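Long-range contacts in StiE protein (Stigmatella aurantiaca, PDB 6ECX), which supplies, in this fragment, the S-adenosylmethionine-dependent O-methyltransferase domain of a modular polyketide synthase: residues Phe15-Val20 and Glu164-Leu168; Leu80-Leu86 and Leu159-Phe163; Gly98-Ile104 and Val127-Val132; Asn110-Leu115 and Asn139-Ile143. All blocks are in the same frame, centred on the assembly; numbering follows the deposited sequence. Where two conformers were deposited one is given.

Interaction 1. Residues Phe15-Val20 and Glu164-Leu168; sequences FYDSLV and EVAGL. With SAM (S-adenosylmethionine), chain B.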
# COMPACT_ATOMS: atom_id res chain seq x y z
N PHE A 15 4.06 -7.60 -11.38
CA PHE A 15 4.13 -6.19 -11.00
C PHE A 15 5.05 -5.97 -9.81
O PHE A 15 5.75 -4.96 -9.73
CB PHE A 15 2.72 -5.67 -10.71
CG PHE A 15 2.66 -4.52 -9.74
CD1 PHE A 15 2.86 -3.22 -10.18
CD2 PHE A 15 2.39 -4.73 -8.40
CE1 PHE A 15 2.80 -2.15 -9.29
CE2 PHE A 15 2.33 -3.67 -7.51
CZ PHE A 15 2.53 -2.38 -7.95
N TYR A 16 5.06 -6.92 -8.87
CA TYR A 16 5.88 -6.77 -7.67
C TYR A 16 7.35 -7.06 -7.95
O TYR A 16 8.23 -6.51 -7.27
CB TYR A 16 5.34 -7.67 -6.57
CG TYR A 16 4.16 -7.08 -5.82
CD1 TYR A 16 4.23 -5.79 -5.29
CD2 TYR A 16 2.97 -7.78 -5.67
CE1 TYR A 16 3.16 -5.24 -4.61
CE2 TYR A 16 1.89 -7.23 -4.99
CZ TYR A 16 1.99 -5.96 -4.46
OH TYR A 16 0.94 -5.40 -3.79
N ASP A 17 7.65 -7.91 -8.94
CA ASP A 17 9.03 -8.05 -9.38
C ASP A 17 9.54 -6.78 -10.04
O ASP A 17 10.74 -6.49 -10.01
CB ASP A 17 9.16 -9.24 -10.34
CG ASP A 17 8.88 -10.56 -9.66
OD1 ASP A 17 9.22 -10.71 -8.47
OD2 ASP A 17 8.31 -11.46 -10.33
N SER A 18 8.64 -6.01 -10.65
CA SER A 18 9.03 -4.75 -11.28
C SER A 18 9.47 -3.73 -10.23
O SER A 18 10.49 -3.06 -10.40
CB SER A 18 7.86 -4.21 -12.11
OG SER A 18 6.79 -3.77 -11.29
N LEU A 19 8.70 -3.60 -9.14
CA LEU A 19 9.06 -2.66 -8.08
C LEU A 19 10.43 -2.97 -7.51
O LEU A 19 11.19 -2.06 -7.16
CB LEU A 19 8.00 -2.69 -6.98
CG LEU A 19 6.63 -2.10 -7.32
CD1 LEU A 19 5.64 -2.40 -6.22
CD2 LEU A 19 6.74 -0.60 -7.54
N VAL A 20 10.77 -4.25 -7.41
CA VAL A 20 12.08 -4.68 -6.91
C VAL A 20 13.19 -4.24 -7.86
O VAL A 20 13.75 -3.15 -7.72
CB VAL A 20 12.11 -6.20 -6.69
CG1 VAL A 20 13.50 -6.65 -6.24
CG2 VAL A 20 11.04 -6.62 -5.69
N GLU A 164 1.11 -1.52 -0.31
CA GLU A 164 1.82 -2.21 -1.39
C GLU A 164 3.11 -2.86 -0.88
O GLU A 164 4.19 -2.69 -1.46
CB GLU A 164 2.10 -1.26 -2.55
CG GLU A 164 0.87 -0.71 -3.24
CD GLU A 164 1.22 0.17 -4.44
OE1 GLU A 164 0.35 0.96 -4.87
OE2 GLU A 164 2.36 0.06 -4.94
N VAL A 165 2.99 -3.61 0.22
CA VAL A 165 4.15 -4.25 0.84
C VAL A 165 3.93 -5.75 0.96
O VAL A 165 4.75 -6.55 0.51
CB VAL A 165 4.45 -3.64 2.22
CG1 VAL A 165 5.71 -4.28 2.80
CG2 VAL A 165 4.58 -2.13 2.14
N ALA A 166 2.82 -6.14 1.61
CA ALA A 166 2.58 -7.55 1.87
C ALA A 166 2.65 -8.39 0.60
O ALA A 166 3.12 -9.53 0.62
CB ALA A 166 1.22 -7.74 2.57
N GLY A 167 2.21 -7.82 -0.53
CA GLY A 167 2.27 -8.55 -1.79
C GLY A 167 3.67 -8.90 -2.25
O GLY A 167 3.84 -9.78 -3.10
N LEU A 168 4.69 -8.22 -1.70
CA LEU A 168 6.09 -8.41 -2.06
C LEU A 168 6.81 -9.42 -1.18
O LEU A 168 7.98 -9.73 -1.45
CB LEU A 168 6.83 -7.08 -1.97
CG LEU A 168 6.79 -6.08 -3.12
CD1 LEU A 168 7.13 -4.68 -2.62
CD2 LEU A 168 7.76 -6.50 -4.19
N SAM B . 4.69 1.93 1.71
CA SAM B . 5.57 2.82 0.97
C SAM B . 4.77 3.82 0.14
O SAM B . 3.57 3.63 -0.02
OXT SAM B . 5.28 4.82 -0.37
CB SAM B . 6.50 2.02 0.07
CG SAM B . 5.79 0.99 -0.81
SD SAM B . 6.97 0.26 -1.97
CE SAM B . 5.89 -0.10 -3.38
C5' SAM B . 7.33 -1.35 -1.21
C4' SAM B . 8.18 -1.22 0.06
O4' SAM B . 8.21 -2.42 0.81
C3' SAM B . 9.64 -0.85 -0.17
O3' SAM B . 9.93 0.17 0.77
C2' SAM B . 10.43 -2.10 0.21
O2' SAM B . 11.71 -1.84 0.75
C1' SAM B . 9.52 -2.68 1.28
N9 SAM B . 9.68 -4.12 1.55
C8 SAM B . 9.56 -5.14 0.63
N7 SAM B . 9.73 -6.32 1.28
C5 SAM B . 9.97 -6.08 2.59
C6 SAM B . 10.21 -6.91 3.67
N6 SAM B . 10.25 -8.23 3.52
N1 SAM B . 10.41 -6.36 4.92
C2 SAM B . 10.37 -5.00 5.10
N3 SAM B . 10.12 -4.18 4.02
C4 SAM B . 9.93 -4.70 2.78
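Tyr16, near the end of helix 11-19, lays its ring against the 3-10 turn Ala166-Leu168 that follows strand 157-163. Its CB meets Leu168 CD2 at 3.6 Å. Next along the ring, Tyr16 CD1 rests on Leu168 CG at 3.4 Å, while Tyr16 CD2 lies 3.4 Å from Gly167 O on the other flank. Farther out, Tyr16 CE2 reaches Gly167 CA at 3.5 Å; the backbone of Gly167 and Leu168 N thus spread over one face of the ring, and Phe15 CE2 lies over the opposite face. The phenol OH ends near the CA atoms of Gly167 and Glu164 and is hydrogen-bonded to Asp193, which also accepts a bond from Gly167 N. Leu168 works in two directions: CD2 touches Val20 CG2 at 3.6 Å, whereas CD1 packs on SAM C5' at 3.6 Å. Beside it, Leu19 CD1 approaches the SAM methyl carbon CE at 3.7 Å. Glu164 runs out extended, turning OE1 to Tyr285 and OE2 to the edge of the Phe15 ring. The segments thus meet by van der Waals packing alone; buried Glu164 OE2, without a hydrogen-bond partner in the model, lies 3.9 Å from SAM CE and may help to offset the sulfonium charge.

Interaction 2. Residues Leu80-Leu86 and Leu159-Phe163; sequences LFRAVDL and LVLGF. With SAM (S-adenosylmethionine), chain B.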
# COMPACT_ATOMS: atom_id res chain seq x y z
N LEU A 80 -7.68 5.09 2.56
CA LEU A 80 -7.00 4.10 3.39
C LEU A 80 -7.20 4.34 4.88
O LEU A 80 -7.33 3.40 5.66
CB LEU A 80 -5.50 4.09 3.08
CG LEU A 80 -5.07 3.22 1.91
CD1 LEU A 80 -3.72 3.69 1.34
CD2 LEU A 80 -4.99 1.79 2.41
N PHE A 81 -7.18 5.60 5.30
CA PHE A 81 -7.28 5.96 6.72
C PHE A 81 -8.70 6.29 7.14
O PHE A 81 -8.89 6.86 8.21
CB PHE A 81 -6.37 7.15 7.03
CG PHE A 81 -4.92 6.81 7.18
CD1 PHE A 81 -4.39 6.53 8.43
CD2 PHE A 81 -4.08 6.80 6.08
CE1 PHE A 81 -3.04 6.24 8.57
CE2 PHE A 81 -2.73 6.52 6.21
CZ PHE A 81 -2.20 6.23 7.45
N ARG A 82 -9.70 5.97 6.30
CA ARG A 82 -11.07 6.46 6.51
C ARG A 82 -11.60 6.18 7.91
O ARG A 82 -12.41 6.96 8.43
CB ARG A 82 -12.00 5.81 5.47
CG ARG A 82 -12.07 4.27 5.57
CD ARG A 82 -12.68 3.69 4.29
NE ARG A 82 -12.69 2.22 4.31
CZ ARG A 82 -11.64 1.46 3.98
NH1 ARG A 82 -10.49 2.01 3.60
NH2 ARG A 82 -11.75 0.14 4.03
N ALA A 83 -11.22 5.07 8.51
CA ALA A 83 -11.84 4.65 9.76
C ALA A 83 -10.95 4.90 10.97
O ALA A 83 -11.40 4.67 12.09
CB ALA A 83 -12.20 3.16 9.70
N VAL A 84 -9.72 5.41 10.77
CA VAL A 84 -8.74 5.53 11.86
C VAL A 84 -8.91 6.87 12.55
O VAL A 84 -8.97 7.92 11.90
CB VAL A 84 -7.31 5.37 11.33
CG1 VAL A 84 -6.31 5.53 12.46
CG2 VAL A 84 -7.13 4.03 10.60
N ASP A 85 -8.95 6.84 13.88
CA ASP A 85 -8.95 8.06 14.69
C ASP A 85 -7.54 8.20 15.25
O ASP A 85 -7.20 7.58 16.26
CB ASP A 85 -9.99 7.98 15.81
CG ASP A 85 -10.00 9.22 16.70
OD1 ASP A 85 -9.16 10.13 16.49
OD2 ASP A 85 -10.87 9.30 17.61
N LEU A 86 -6.72 9.02 14.60
CA LEU A 86 -5.33 9.13 15.05
C LEU A 86 -5.21 9.72 16.46
O LEU A 86 -4.24 9.42 17.17
CB LEU A 86 -4.52 9.95 14.05
CG LEU A 86 -4.34 9.21 12.72
CD1 LEU A 86 -3.87 10.15 11.62
CD2 LEU A 86 -3.38 8.03 12.87
N LEU A 159 -1.57 0.68 15.54
CA LEU A 159 -1.90 0.79 14.12
C LEU A 159 -0.71 0.26 13.34
O LEU A 159 0.44 0.57 13.68
CB LEU A 159 -2.20 2.25 13.74
CG LEU A 159 -2.29 2.65 12.25
CD1 LEU A 159 -3.55 2.04 11.61
CD2 LEU A 159 -2.34 4.19 12.12
N VAL A 160 -0.98 -0.56 12.32
CA VAL A 160 0.04 -1.12 11.43
C VAL A 160 -0.30 -0.77 9.99
O VAL A 160 -1.46 -0.90 9.57
CB VAL A 160 0.18 -2.65 11.61
CG1 VAL A 160 1.22 -3.23 10.62
CG2 VAL A 160 0.60 -3.03 13.03
N LEU A 161 0.70 -0.33 9.22
CA LEU A 161 0.53 0.13 7.85
C LEU A 161 1.29 -0.81 6.92
O LEU A 161 2.46 -1.13 7.17
CB LEU A 161 1.05 1.56 7.64
CG LEU A 161 0.77 2.69 8.63
CD1 LEU A 161 1.43 3.99 8.15
CD2 LEU A 161 -0.71 2.90 8.79
N GLY A 162 0.63 -1.21 5.83
CA GLY A 162 1.30 -1.95 4.76
C GLY A 162 0.71 -1.54 3.44
O GLY A 162 -0.27 -2.14 2.98
N PHE A 163 1.27 -0.50 2.81
CA PHE A 163 0.77 0.00 1.54
C PHE A 163 1.65 -0.57 0.44
O PHE A 163 2.82 -0.18 0.30
CB PHE A 163 0.75 1.53 1.51
CG PHE A 163 -0.02 2.16 2.67
CD1 PHE A 163 -1.06 1.46 3.31
CD2 PHE A 163 0.31 3.44 3.13
CE1 PHE A 163 -1.75 2.03 4.38
CE2 PHE A 163 -0.38 4.02 4.20
CZ PHE A 163 -1.42 3.31 4.83
N SAM B . 4.69 1.93 1.71
CA SAM B . 5.57 2.82 0.97
C SAM B . 4.77 3.82 0.14
O SAM B . 3.57 3.63 -0.02
OXT SAM B . 5.28 4.82 -0.37
CB SAM B . 6.50 2.02 0.07
CG SAM B . 5.79 0.99 -0.81
SD SAM B . 6.97 0.26 -1.97
CE SAM B . 5.89 -0.10 -3.38
C5' SAM B . 7.33 -1.35 -1.21
C4' SAM B . 8.18 -1.22 0.06
O4' SAM B . 8.21 -2.42 0.81
C3' SAM B . 9.64 -0.85 -0.17
O3' SAM B . 9.93 0.17 0.77
C2' SAM B . 10.43 -2.10 0.21
O2' SAM B . 11.71 -1.84 0.75
C1' SAM B . 9.52 -2.68 1.28
N9 SAM B . 9.68 -4.12 1.55
C8 SAM B . 9.56 -5.14 0.63
N7 SAM B . 9.73 -6.32 1.28
C5 SAM B . 9.97 -6.08 2.59
C6 SAM B . 10.21 -6.91 3.67
N6 SAM B . 10.25 -8.23 3.52
N1 SAM B . 10.41 -6.36 4.92
C2 SAM B . 10.37 -5.00 5.10
N3 SAM B . 10.12 -4.18 4.02
C4 SAM B . 9.93 -4.70 2.78
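Leu80, the last residue of helix 64-80, sets its CD1 methyl over the centre of the Phe163 ring, a CH-pi contact with the methyl 4.0 Å from the ring centroid and 11° off the normal. Its other methyl, CD2, lies 3.8 Å from Phe163 CE1, so both branches of the leucine bear on the same side of the phenyl. Leu161 CB, from the same strand as Phe163, packs against the opposite face nearer the rim, and the ring is held between the two leucines. At its edge comes Phe81: the CE2 atom of Phe81 is 3.7 Å from Phe163 CZ, with the ring planes 80° apart in an oblique arrangement. With CG beside its own backbone N (chi1 -79°), Phe81 swings its ring over the strand, where its CZ also meets Leu161 CD2 at 3.9 Å. Farther back, Leu159 CD2 gathers the remaining apolar groups, touching Leu86 CD2 at 4.0 Å and Val84 CG1 at 4.2 Å. The type I turn Phe81-Val84, closed by Val84 N to Phe81 O, reverses the chain between two residues that both pack on the central strand 157-163 of the Rossmann-like methyltransferase sheet. Leu106 of helix 101-109 and Ile190 of the neighbouring strand join this cluster. All the cross-contacts are between hydrocarbon groups, whereas Phe163 O accepts a hydrogen bond of 3.2 Å from the SAM amino N; an apolar setting thus holds the side chain of the residue whose carbonyl binds the methionine end of the cofactor.

Interaction 3. Residues Gly98-Ile104 and Val127-Val132; sequences GHGSDLI and VCKQRV. With SAM (S-adenosylmethionine), chain B.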
# COMPACT_ATOMS: atom_id res chain seq x y z
N GLY A 98 9.23 2.48 2.64
CA GLY A 98 9.63 3.26 1.48
C GLY A 98 10.56 4.41 1.83
O GLY A 98 11.61 4.22 2.46
N HIS A 99 10.19 5.62 1.40
CA HIS A 99 10.95 6.84 1.69
C HIS A 99 10.42 7.57 2.92
O HIS A 99 10.80 8.72 3.15
CB HIS A 99 10.93 7.78 0.49
CG HIS A 99 11.64 7.25 -0.72
ND1 HIS A 99 12.78 6.48 -0.63
CD2 HIS A 99 11.37 7.36 -2.04
CE1 HIS A 99 13.18 6.14 -1.84
NE2 HIS A 99 12.34 6.67 -2.71
N GLY A 100 9.55 6.92 3.70
CA GLY A 100 9.13 7.44 4.99
C GLY A 100 8.06 8.50 4.96
O GLY A 100 7.72 9.04 6.04
N SER A 101 7.47 8.80 3.80
CA SER A 101 6.49 9.88 3.70
C SER A 101 5.28 9.64 4.61
O SER A 101 4.81 10.56 5.30
CB SER A 101 6.05 10.04 2.25
OG SER A 101 7.16 10.37 1.43
N ASP A 102 4.75 8.42 4.62
CA ASP A 102 3.57 8.12 5.44
C ASP A 102 3.87 8.31 6.92
O ASP A 102 3.07 8.93 7.65
CB ASP A 102 3.09 6.71 5.15
CG ASP A 102 2.43 6.59 3.79
OD1 ASP A 102 1.48 7.36 3.52
OD2 ASP A 102 2.85 5.73 3.00
N LEU A 103 5.02 7.82 7.39
CA LEU A 103 5.39 8.01 8.79
C LEU A 103 5.62 9.47 9.12
O LEU A 103 5.22 9.95 10.19
CB LEU A 103 6.66 7.22 9.13
CG LEU A 103 6.53 5.70 9.11
CD1 LEU A 103 7.90 5.06 9.32
CD2 LEU A 103 5.55 5.25 10.16
N ILE A 104 6.29 10.20 8.22
CA ILE A 104 6.60 11.60 8.49
C ILE A 104 5.31 12.44 8.53
O ILE A 104 5.14 13.30 9.40
CB ILE A 104 7.58 12.12 7.43
CG1 ILE A 104 8.99 11.53 7.69
CG2 ILE A 104 7.56 13.64 7.39
CD1 ILE A 104 9.97 11.78 6.56
N VAL A 127 17.73 7.24 3.58
CA VAL A 127 16.86 8.35 3.20
C VAL A 127 15.84 8.62 4.31
O VAL A 127 15.69 9.76 4.76
CB VAL A 127 16.17 8.07 1.86
CG1 VAL A 127 15.11 9.13 1.56
CG2 VAL A 127 17.21 8.00 0.74
N CYS A 128 15.12 7.59 4.73
CA CYS A 128 14.14 7.76 5.80
C CYS A 128 14.75 8.46 7.01
O CYS A 128 14.21 9.45 7.50
CB CYS A 128 13.58 6.40 6.21
SG CYS A 128 12.44 5.72 4.99
N LYS A 129 15.90 7.96 7.49
CA LYS A 129 16.51 8.56 8.67
C LYS A 129 16.85 10.03 8.44
O LYS A 129 16.65 10.86 9.33
CB LYS A 129 17.77 7.78 9.07
CG LYS A 129 17.46 6.38 9.61
CD LYS A 129 18.74 5.63 9.97
CE LYS A 129 18.43 4.32 10.67
NZ LYS A 129 19.67 3.53 10.94
N GLN A 130 17.34 10.36 7.25
CA GLN A 130 17.72 11.75 7.00
C GLN A 130 16.48 12.64 6.96
O GLN A 130 16.44 13.70 7.60
CB GLN A 130 18.51 11.86 5.70
CG GLN A 130 18.71 13.29 5.22
CD GLN A 130 17.55 13.80 4.37
OE1 GLN A 130 17.05 14.91 4.59
NE2 GLN A 130 17.12 12.99 3.42
N ARG A 131 15.46 12.22 6.21
CA ARG A 131 14.24 13.02 6.11
C ARG A 131 13.56 13.15 7.46
O ARG A 131 12.99 14.20 7.77
CB ARG A 131 13.29 12.39 5.09
CG ARG A 131 13.79 12.39 3.63
CD ARG A 131 12.71 11.77 2.72
NE ARG A 131 11.55 12.66 2.53
CZ ARG A 131 10.28 12.26 2.43
NH1 ARG A 131 9.96 10.97 2.51
NH2 ARG A 131 9.32 13.16 2.26
N VAL A 132 13.60 12.09 8.29
CA VAL A 132 12.99 12.18 9.62
C VAL A 132 13.69 13.25 10.45
O VAL A 132 13.04 14.09 11.10
CB VAL A 132 13.01 10.81 10.33
CG1 VAL A 132 12.79 10.99 11.85
CG2 VAL A 132 11.95 9.90 9.74
N SAM B . 4.69 1.93 1.71
CA SAM B . 5.57 2.82 0.97
C SAM B . 4.77 3.82 0.14
O SAM B . 3.57 3.63 -0.02
OXT SAM B . 5.28 4.82 -0.37
CB SAM B . 6.50 2.02 0.07
CG SAM B . 5.79 0.99 -0.81
SD SAM B . 6.97 0.26 -1.97
CE SAM B . 5.89 -0.10 -3.38
C5' SAM B . 7.33 -1.35 -1.21
C4' SAM B . 8.18 -1.22 0.06
O4' SAM B . 8.21 -2.42 0.81
C3' SAM B . 9.64 -0.85 -0.17
O3' SAM B . 9.93 0.17 0.77
C2' SAM B . 10.43 -2.10 0.21
O2' SAM B . 11.71 -1.84 0.75
C1' SAM B . 9.52 -2.68 1.28
N9 SAM B . 9.68 -4.12 1.55
C8 SAM B . 9.56 -5.14 0.63
N7 SAM B . 9.73 -6.32 1.28
C5 SAM B . 9.97 -6.08 2.59
C6 SAM B . 10.21 -6.91 3.67
N6 SAM B . 10.25 -8.23 3.52
N1 SAM B . 10.41 -6.36 4.92
C2 SAM B . 10.37 -5.00 5.10
N3 SAM B . 10.12 -4.18 4.02
C4 SAM B . 9.93 -4.70 2.78
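Arg131 NH1 donates to Ser101 OG and His99 O where the glycine-rich loop of the Rossmann-like methyltransferase fold, running into helix 101-109, meets helix 122-134. The bond to Ser101 OG is 3.1 Å long and fairly straight (155°), with the serine oxygen tilted out of the guanidinium plane. The one to His99 O, at 2.5 Å and 138°, is shorter than is usual for N-H...O, so the exact placing of the two groups is less sure. Arg131 reaches both because its chain is bent at chi3 (73°), which folds the guanidinium back along the loop. Ser101 OG has a further partner in His36 O, so the arginine and the chain near His36 are drawn to one hydroxyl.

Van der Waals packing continues beyond this polar grip. Ile104 CD1 lies over the face of the guanidinium and touches Arg131 CB at 3.7 Å, while Ile104 CG1 makes an apolar contact with Val132 CG2 at 4.0 Å; one isoleucine thereby covers both the charged side chain and its neighbour on the helix. At the other end of the contact, Val127 CG1 stands obliquely to the His99 ring.

Close backbone packing makes up the third kind. At Gly100, the N-cap residue with positive phi, the backbone N lies 3.4 Å from Cys128 SG, so main chain and sulfur pack directly. The loop also serves the cofactor: Gly98 N donates a weak hydrogen bond to the ribose O3' of SAM. On the helix, Asp102 OD2 is salt-bridged to Arg77, a residue of the SAM site. Behind Gly98, Cys128 SG sits 3.1 Å from Gly98 O.

Interaction 4. Residues Asn110-Leu115 and Asn139-Ile143; sequences NEHLKL and NRIRI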
# COMPACT_ATOMS: atom_id res chain seq x y z
N ASN A 110 0.43 14.70 13.97
CA ASN A 110 -0.06 14.14 15.23
C ASN A 110 1.13 14.01 16.17
O ASN A 110 1.82 12.99 16.17
CB ASN A 110 -0.74 12.79 15.00
CG ASN A 110 -1.74 12.83 13.87
OD1 ASN A 110 -2.92 13.12 14.10
ND2 ASN A 110 -1.29 12.55 12.65
N GLU A 111 1.34 15.03 16.99
CA GLU A 111 2.59 15.12 17.74
C GLU A 111 2.70 14.05 18.82
O GLU A 111 3.81 13.79 19.28
CB GLU A 111 2.73 16.50 18.37
CG GLU A 111 2.90 17.61 17.35
CD GLU A 111 3.38 18.92 17.97
OE1 GLU A 111 4.47 18.92 18.59
OE2 GLU A 111 2.67 19.93 17.84
N HIS A 112 1.60 13.43 19.23
CA HIS A 112 1.67 12.42 20.27
C HIS A 112 2.15 11.07 19.75
O HIS A 112 2.56 10.22 20.56
CB HIS A 112 0.29 12.24 20.91
CG HIS A 112 -0.75 11.73 19.96
ND1 HIS A 112 -1.30 12.52 18.97
CD2 HIS A 112 -1.33 10.52 19.84
CE1 HIS A 112 -2.19 11.81 18.29
NE2 HIS A 112 -2.22 10.59 18.79
N LEU A 113 2.11 10.82 18.44
CA LEU A 113 2.39 9.49 17.91
C LEU A 113 3.87 9.13 18.02
O LEU A 113 4.75 9.99 17.91
CB LEU A 113 1.98 9.40 16.43
CG LEU A 113 0.51 9.54 16.03
CD1 LEU A 113 0.40 9.47 14.52
CD2 LEU A 113 -0.34 8.45 16.70
N LYS A 114 4.12 7.84 18.22
CA LYS A 114 5.43 7.21 18.09
C LYS A 114 5.35 6.20 16.95
O LYS A 114 4.43 5.37 16.94
CB LYS A 114 5.85 6.49 19.38
CG LYS A 114 5.81 7.34 20.65
CD LYS A 114 7.19 7.93 20.98
CE LYS A 114 7.19 8.70 22.29
NZ LYS A 114 8.54 9.21 22.63
N LEU A 115 6.29 6.25 16.01
CA LEU A 115 6.16 5.46 14.79
C LEU A 115 7.48 4.79 14.45
O LEU A 115 8.54 5.42 14.55
CB LEU A 115 5.70 6.33 13.60
CG LEU A 115 4.53 7.30 13.86
CD1 LEU A 115 5.01 8.68 14.33
CD2 LEU A 115 3.71 7.45 12.61
N ASN A 139 12.95 11.94 17.49
CA ASN A 139 12.59 11.43 18.81
C ASN A 139 11.34 10.59 18.79
O ASN A 139 11.10 9.84 19.74
CB ASN A 139 12.43 12.59 19.79
CG ASN A 139 13.65 13.44 19.84
OD1 ASN A 139 13.61 14.64 19.57
ND2 ASN A 139 14.77 12.81 20.14
N ARG A 140 10.54 10.67 17.71
CA ARG A 140 9.33 9.89 17.62
C ARG A 140 9.31 8.86 16.50
O ARG A 140 8.43 7.98 16.52
CB ARG A 140 8.11 10.82 17.46
CG ARG A 140 8.08 11.92 18.53
CD ARG A 140 6.69 12.53 18.65
NE ARG A 140 6.51 13.65 17.73
CZ ARG A 140 5.71 13.66 16.68
NH1 ARG A 140 5.64 14.75 15.93
NH2 ARG A 140 4.96 12.59 16.39
N ILE A 141 10.22 8.92 15.53
CA ILE A 141 10.23 7.97 14.41
C ILE A 141 11.57 7.24 14.39
O ILE A 141 12.63 7.87 14.30
CB ILE A 141 9.98 8.68 13.07
CG1 ILE A 141 8.66 9.44 13.09
CG2 ILE A 141 9.99 7.68 11.88
CD1 ILE A 141 8.32 10.08 11.77
N ARG A 142 11.52 5.91 14.44
CA ARG A 142 12.73 5.10 14.25
C ARG A 142 12.62 4.30 12.96
O ARG A 142 11.54 3.80 12.61
CB ARG A 142 12.97 4.14 15.43
CG ARG A 142 13.09 4.79 16.79
CD ARG A 142 13.24 3.72 17.86
NE ARG A 142 12.10 2.80 17.88
CZ ARG A 142 12.06 1.71 18.65
NH1 ARG A 142 13.09 1.43 19.43
NH2 ARG A 142 10.99 0.92 18.65
N ILE A 143 13.74 4.19 12.26
CA ILE A 143 13.84 3.49 10.98
C ILE A 143 14.81 2.33 11.14
O ILE A 143 15.88 2.49 11.75
CB ILE A 143 14.32 4.43 9.85
CG1 ILE A 143 13.42 5.67 9.77
CG2 ILE A 143 14.36 3.67 8.52
CD1 ILE A 143 11.98 5.33 9.33
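The parallel pairing of strands 114-119 and 141-145, joined through helix 122-134, forms a beta-alpha-beta unit at one margin of the Rossmann-like sheet. Where the strands begin, Leu115 bridges Ile141: Leu115 N donates to Arg140 O at 2.8 Å, almost in line with that carbonyl, and Leu115 O accepts from Arg142 N at 3.0 Å. The side chains of Leu115 and Ile141 project from the same face of the sheet, where Leu115 CD1 touches Ile141 CG1 at 3.9 Å, with Leu103 and Leu106 packed on Leu115 and Val132 on Ile141.

Ahead of the strands, Arg140 reaches across to the type I turn Asn110-Leu113. A kink about its CG-CD bond (chi3 -88°) brings the guanidinium alongside the turn. NH2 donates to Leu113 O at 3.0 Å, nearly straight at 168°, with the oxygen in the guanidinium plane. Glu111 O instead lies over one face of the group, 3.1 Å from Arg140 NE but at an angle too poor for a hydrogen bond. NH1 turns to Gly107 O at the end of helix 101-109, so two backbone carbonyls fix the rotation of the guanidinium and tie the residue just ahead of strand 141-145 to both the helix and the turn. Arg142, within the strand, is salt-bridged to Asp116. Within the turn itself, Leu113 N is hydrogen-bonded to Asn110 O at 3.2 Å.

Interactions 1, 2 and 3 all touch SAM, while interaction 4 lies farther off, the Leu115 side chain being about 12 Å from the cofactor. Residues 159-163 run directly into 164-168, so one chain passage serves interactions 2 and 1, whose centres are 20 Å apart. Interaction 3 meets interaction 2 where Phe163 CD2 packs on Asp102 OD2 at 3.4 Å. Interactions 3 and 4, with centres 11 Å apart, share a helix-sheet interface: Leu103 CD2 lies 3.6 Å from Leu115 CB, and Cys128 CB 3.6 Å from Ile143 CG1. A probable hydrogen bond, Leu86 O to His112 NE2 at 2.8 Å, links interactions 2 and 4.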